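Local atomic coordinates of Slr1438 protein (Synechocystis sp., PDB entry 3K25), a protein that probably binds carbohydrate and may act as an isomerase of the aldose 1-epimerase family, although its own substrate is not established. Residues S26-P29 with G30-G33; W243-A246 with G247-Y250. One frame throughout, in Å; residues are numbered along the deposited sequence.

Contact 1. Residues S26-P29 with G30-G33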
loop_
_atom_site.group_PDB
_atom_site.type_symbol
_atom_site.label_atom_id
_atom_site.label_comp_id
_atom_site.label_asym_id
_atom_site.label_seq_id
_atom_site.Cartn_x
_atom_site.Cartn_y
_atom_site.Cartn_z
ATOM N N SER A 26 -6.610 10.848 -7.390
ATOM C CA SER A 26 -7.923 10.666 -6.799
ATOM C C SER A 26 -7.798 9.842 -5.528
ATOM O O SER A 26 -7.330 8.704 -5.559
ATOM C CB SER A 26 -8.862 9.965 -7.784
ATOM O OG SER A 26 -8.957 10.689 -8.999
ATOM N N LEU A 27 -8.217 10.425 -4.409
ATOM C CA LEU A 27 -8.161 9.746 -3.124
ATOM C C LEU A 27 -9.557 9.708 -2.497
ATOM O O LEU A 27 -10.218 10.734 -2.396
ATOM C CB LEU A 27 -7.146 10.462 -2.224
ATOM C CG LEU A 27 -7.078 10.256 -0.711
ATOM C CD1 LEU A 27 -7.260 8.816 -0.321
ATOM C CD2 LEU A 27 -5.744 10.792 -0.243
ATOM N N VAL A 28 -10.022 8.518 -2.119
ATOM C CA VAL A 28 -11.338 8.373 -1.505
ATOM C C VAL A 28 -11.176 7.787 -0.088
ATOM O O VAL A 28 -11.123 6.567 0.110
ATOM C CB VAL A 28 -12.291 7.518 -2.431
ATOM C CG1 VAL A 28 -11.490 6.546 -3.234
ATOM C CG2 VAL A 28 -13.366 6.790 -1.611
ATOM N N PRO A 29 -11.076 8.679 0.916
ATOM C CA PRO A 29 -10.905 8.469 2.362
ATOM C C PRO A 29 -11.823 7.505 3.112
ATOM O O PRO A 29 -11.386 6.839 4.040
ATOM C CB PRO A 29 -10.987 9.888 2.923
ATOM C CG PRO A 29 -11.830 10.605 1.917
ATOM C CD PRO A 29 -11.277 10.108 0.629
ATOM N N GLY A 30 -13.092 7.442 2.727
ATOM C CA GLY A 30 -14.020 6.544 3.394
ATOM C C GLY A 30 -13.755 5.075 3.094
ATOM O O GLY A 30 -14.288 4.196 3.777
ATOM N N ARG A 31 -12.939 4.809 2.073
ATOM C CA ARG A 31 -12.595 3.445 1.683
ATOM C C ARG A 31 -11.162 3.093 2.037
ATOM O O ARG A 31 -10.417 2.604 1.190
ATOM C CB ARG A 31 -12.752 3.247 0.177
ATOM C CG ARG A 31 -14.146 3.377 -0.337
ATOM C CD ARG A 31 -15.062 2.326 0.225
ATOM N NE ARG A 31 -15.877 1.774 -0.849
ATOM C CZ ARG A 31 -15.471 0.793 -1.642
ATOM N NH1 ARG A 31 -14.276 0.263 -1.455
ATOM N NH2 ARG A 31 -16.243 0.366 -2.632
ATOM N N GLY A 32 -10.764 3.357 3.273
ATOM C CA GLY A 32 -9.413 3.031 3.685
ATOM C C GLY A 32 -8.350 4.079 3.408
ATOM O O GLY A 32 -7.176 3.732 3.343
ATOM N N GLY A 33 -8.734 5.348 3.273
ATOM C CA GLY A 33 -7.756 6.396 2.994
ATOM C C GLY A 33 -6.968 6.008 1.756
ATOM O O GLY A 33 -5.757 6.199 1.668
#
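Val28 and Arg31 lie side by side and point the same way, CG2 of Val28 reaching to the arginine stem, 3.7 Å from CG of Arg31. With that CG anti to the carbonyl carbon (chi1 -65°), the start of the arginine chain runs along the valine. Beyond CG it bends at chi2 and chi3, leading the guanidinium group away from the turn to a cation-pi contact with Phe53. Farther along, CD1 of Leu27 lies 3.5 Å from backbone atom C of Gly33.

The inner residues Pro29 and Gly30 have type I backbone angles, and Arg31 N closes the turn on Val28 O at 3.2 Å, from above the carbonyl plane (40° out). A second bond, 3.1 Å from Gly33 N to Pro29 O, likewise arrives from above the plane. At Gly32 a CB would press against the carbonyl O of Arg31; at Gly33 positive phi alone favours glycine. The chain then enters strand 34-40, antiparallel to 23-28, with Val28 and Leu34 paired through their backbones. Within the two segments, then, two backbone bonds close the turn, and Val28 lies along the aliphatic part of Arg31 while the arginine's charge is engaged by Phe53.

Contact 2. Residues W243-A246 with G247-Y250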
loop_
_atom_site.group_PDB
_atom_site.type_symbol
_atom_site.label_atom_id
_atom_site.label_comp_id
_atom_site.label_asym_id
_atom_site.label_seq_id
_atom_site.Cartn_x
_atom_site.Cartn_y
_atom_site.Cartn_z
ATOM N N TRP A 243 3.816 -8.402 -6.626
ATOM C CA TRP A 243 2.572 -9.096 -6.987
ATOM C C TRP A 243 2.212 -8.816 -8.445
ATOM O O TRP A 243 2.315 -7.684 -8.917
ATOM C CB TRP A 243 1.458 -8.591 -6.060
ATOM C CG TRP A 243 0.011 -9.051 -6.306
ATOM C CD1 TRP A 243 -1.132 -8.284 -6.153
ATOM C CD2 TRP A 243 -0.447 -10.376 -6.586
ATOM N NE1 TRP A 243 -2.256 -9.055 -6.310
ATOM C CE2 TRP A 243 -1.869 -10.342 -6.577
ATOM C CE3 TRP A 243 0.197 -11.589 -6.836
ATOM C CZ2 TRP A 243 -2.644 -11.474 -6.807
ATOM C CZ3 TRP A 243 -0.578 -12.716 -7.064
ATOM C CH2 TRP A 243 -1.985 -12.648 -7.047
ATOM N N THR A 244 1.792 -9.851 -9.158
ATOM C CA THR A 244 1.406 -9.698 -10.555
ATOM C C THR A 244 0.790 -10.989 -11.074
ATOM O O THR A 244 1.190 -12.079 -10.672
ATOM C CB THR A 244 2.616 -9.311 -11.437
ATOM O OG1 THR A 244 2.213 -9.266 -12.811
ATOM C CG2 THR A 244 3.742 -10.313 -11.275
ATOM N N VAL A 245 -0.200 -10.863 -11.951
ATOM C CA VAL A 245 -0.860 -12.038 -12.511
ATOM C C VAL A 245 -1.122 -11.900 -14.005
ATOM O O VAL A 245 -1.323 -10.793 -14.526
ATOM C CB VAL A 245 -2.218 -12.329 -11.813
ATOM C CG1 VAL A 245 -2.028 -12.416 -10.308
ATOM C CG2 VAL A 245 -3.230 -11.259 -12.174
ATOM N N ALA A 246 -1.117 -13.040 -14.689
ATOM C CA ALA A 246 -1.366 -13.080 -16.121
ATOM C C ALA A 246 -2.712 -12.416 -16.413
ATOM O O ALA A 246 -3.711 -12.706 -15.748
ATOM C CB ALA A 246 -1.375 -14.533 -16.604
ATOM N N GLY A 247 -2.735 -11.517 -17.393
ATOM C CA GLY A 247 -3.977 -10.846 -17.737
ATOM C C GLY A 247 -4.111 -9.435 -17.191
ATOM O O GLY A 247 -4.004 -8.465 -17.944
ATOM N N LYS A 248 -4.350 -9.310 -15.887
ATOM C CA LYS A 248 -4.497 -7.998 -15.264
ATOM C C LYS A 248 -3.220 -7.173 -15.456
ATOM O O LYS A 248 -2.124 -7.620 -15.132
ATOM C CB LYS A 248 -4.841 -8.172 -13.784
ATOM C CG LYS A 248 -5.996 -9.160 -13.570
ATOM C CD LYS A 248 -6.672 -9.037 -12.196
ATOM C CE LYS A 248 -7.584 -7.801 -12.105
ATOM N NZ LYS A 248 -8.313 -7.685 -10.797
ATOM N N ASP A 249 -3.377 -5.968 -15.992
ATOM C CA ASP A 249 -2.242 -5.099 -16.283
ATOM C C ASP A 249 -1.689 -4.229 -15.150
ATOM O O ASP A 249 -1.789 -2.998 -15.183
ATOM C CB ASP A 249 -2.574 -4.208 -17.491
ATOM C CG ASP A 249 -2.793 -5.010 -18.768
ATOM O OD1 ASP A 249 -1.885 -5.780 -19.154
ATOM O OD2 ASP A 249 -3.869 -4.871 -19.389
ATOM N N TYR A 250 -1.077 -4.876 -14.162
ATOM C CA TYR A 250 -0.483 -4.162 -13.039
ATOM C C TYR A 250 0.696 -4.916 -12.439
ATOM O O TYR A 250 0.763 -6.147 -12.492
ATOM C CB TYR A 250 -1.527 -3.909 -11.940
ATOM C CG TYR A 250 -2.056 -5.145 -11.227
ATOM C CD1 TYR A 250 -3.324 -5.650 -11.514
ATOM C CD2 TYR A 250 -1.305 -5.776 -10.230
ATOM C CE1 TYR A 250 -3.837 -6.749 -10.821
ATOM C CE2 TYR A 250 -1.808 -6.878 -9.531
ATOM C CZ TYR A 250 -3.077 -7.355 -9.829
ATOM O OH TYR A 250 -3.599 -8.408 -9.113
#
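The rings of Trp243 and Tyr250 meet obliquely, with planes at 57° and 5.4 Å between the centroids of the five-membered ring and the tyrosine ring. CE2 of Tyr250 sits over one face of the indole, 3.7 Å from CD1 of Trp243, while CD1 in turn lies at the edge of the tyrosine ring, near its plane. With CG anti to the backbone N (chi1 174°), Trp243 swings its indole towards the returning chain; Tyr250 places CG between its backbone N and carbonyl carbon (chi1 67°), which brings the ring back across the hairpin. NE1 of Trp243 and OH of Tyr250 approach to 3.2 Å, but the angle is too poor for a hydrogen bond. Tyr166, edge-to-face, and Tyr47 also meet the Tyr250 ring. Replacing Trp243 by an alanine would probably take away one wall of that ring and leave it less closely held, with Tyr166 and Tyr47 remaining.

Nearer the bend, CG2 of Val245 packs 3.7 Å from CG of Lys248, the two side chains running alongside; the lysine then bends at chi3 and makes a long, weak ion pair with Asp49. Lys248 N bonds weakly to Ala246 O (3.5 Å). OG1 of Thr244 bonds weakly to O of Tyr250 (3.5 Å), but is also hydrogen-bonded to Lys172, whose NZ also donates to Lys248 O. Asp249 centres an inverse gamma turn, closed by a weak bond from Tyr250 N to Lys248 O. Since both hydrogen bonds between the segments are weak, ring and aliphatic contacts, with Lys172 linking both arms, probably do much to fix this hairpin end.

Both contacts are local reversals joining neighbouring antiparallel strands, but in different sheets: contact 1 links 23-28 to 34-40, contact 2 links 239-245 to 250-256. Their centres lie 23 Å apart and their nearest atoms about 14 Å apart, without touching. Contact 1 is mostly buried, with Leu27 and Pro29 packed on Leu114 of strand 110-117, which belongs to a third sheet. Contact 2, farther from the chain centre, is partly buried: its aromatic pair sits at the strand end, where Tyr250 is buried, and its open part is the bend at Ala246 and Gly247. Backbone hydrogen bonds are the main polar ties within contact 1, whereas in contact 2 they are weak and side chains make most of the contact.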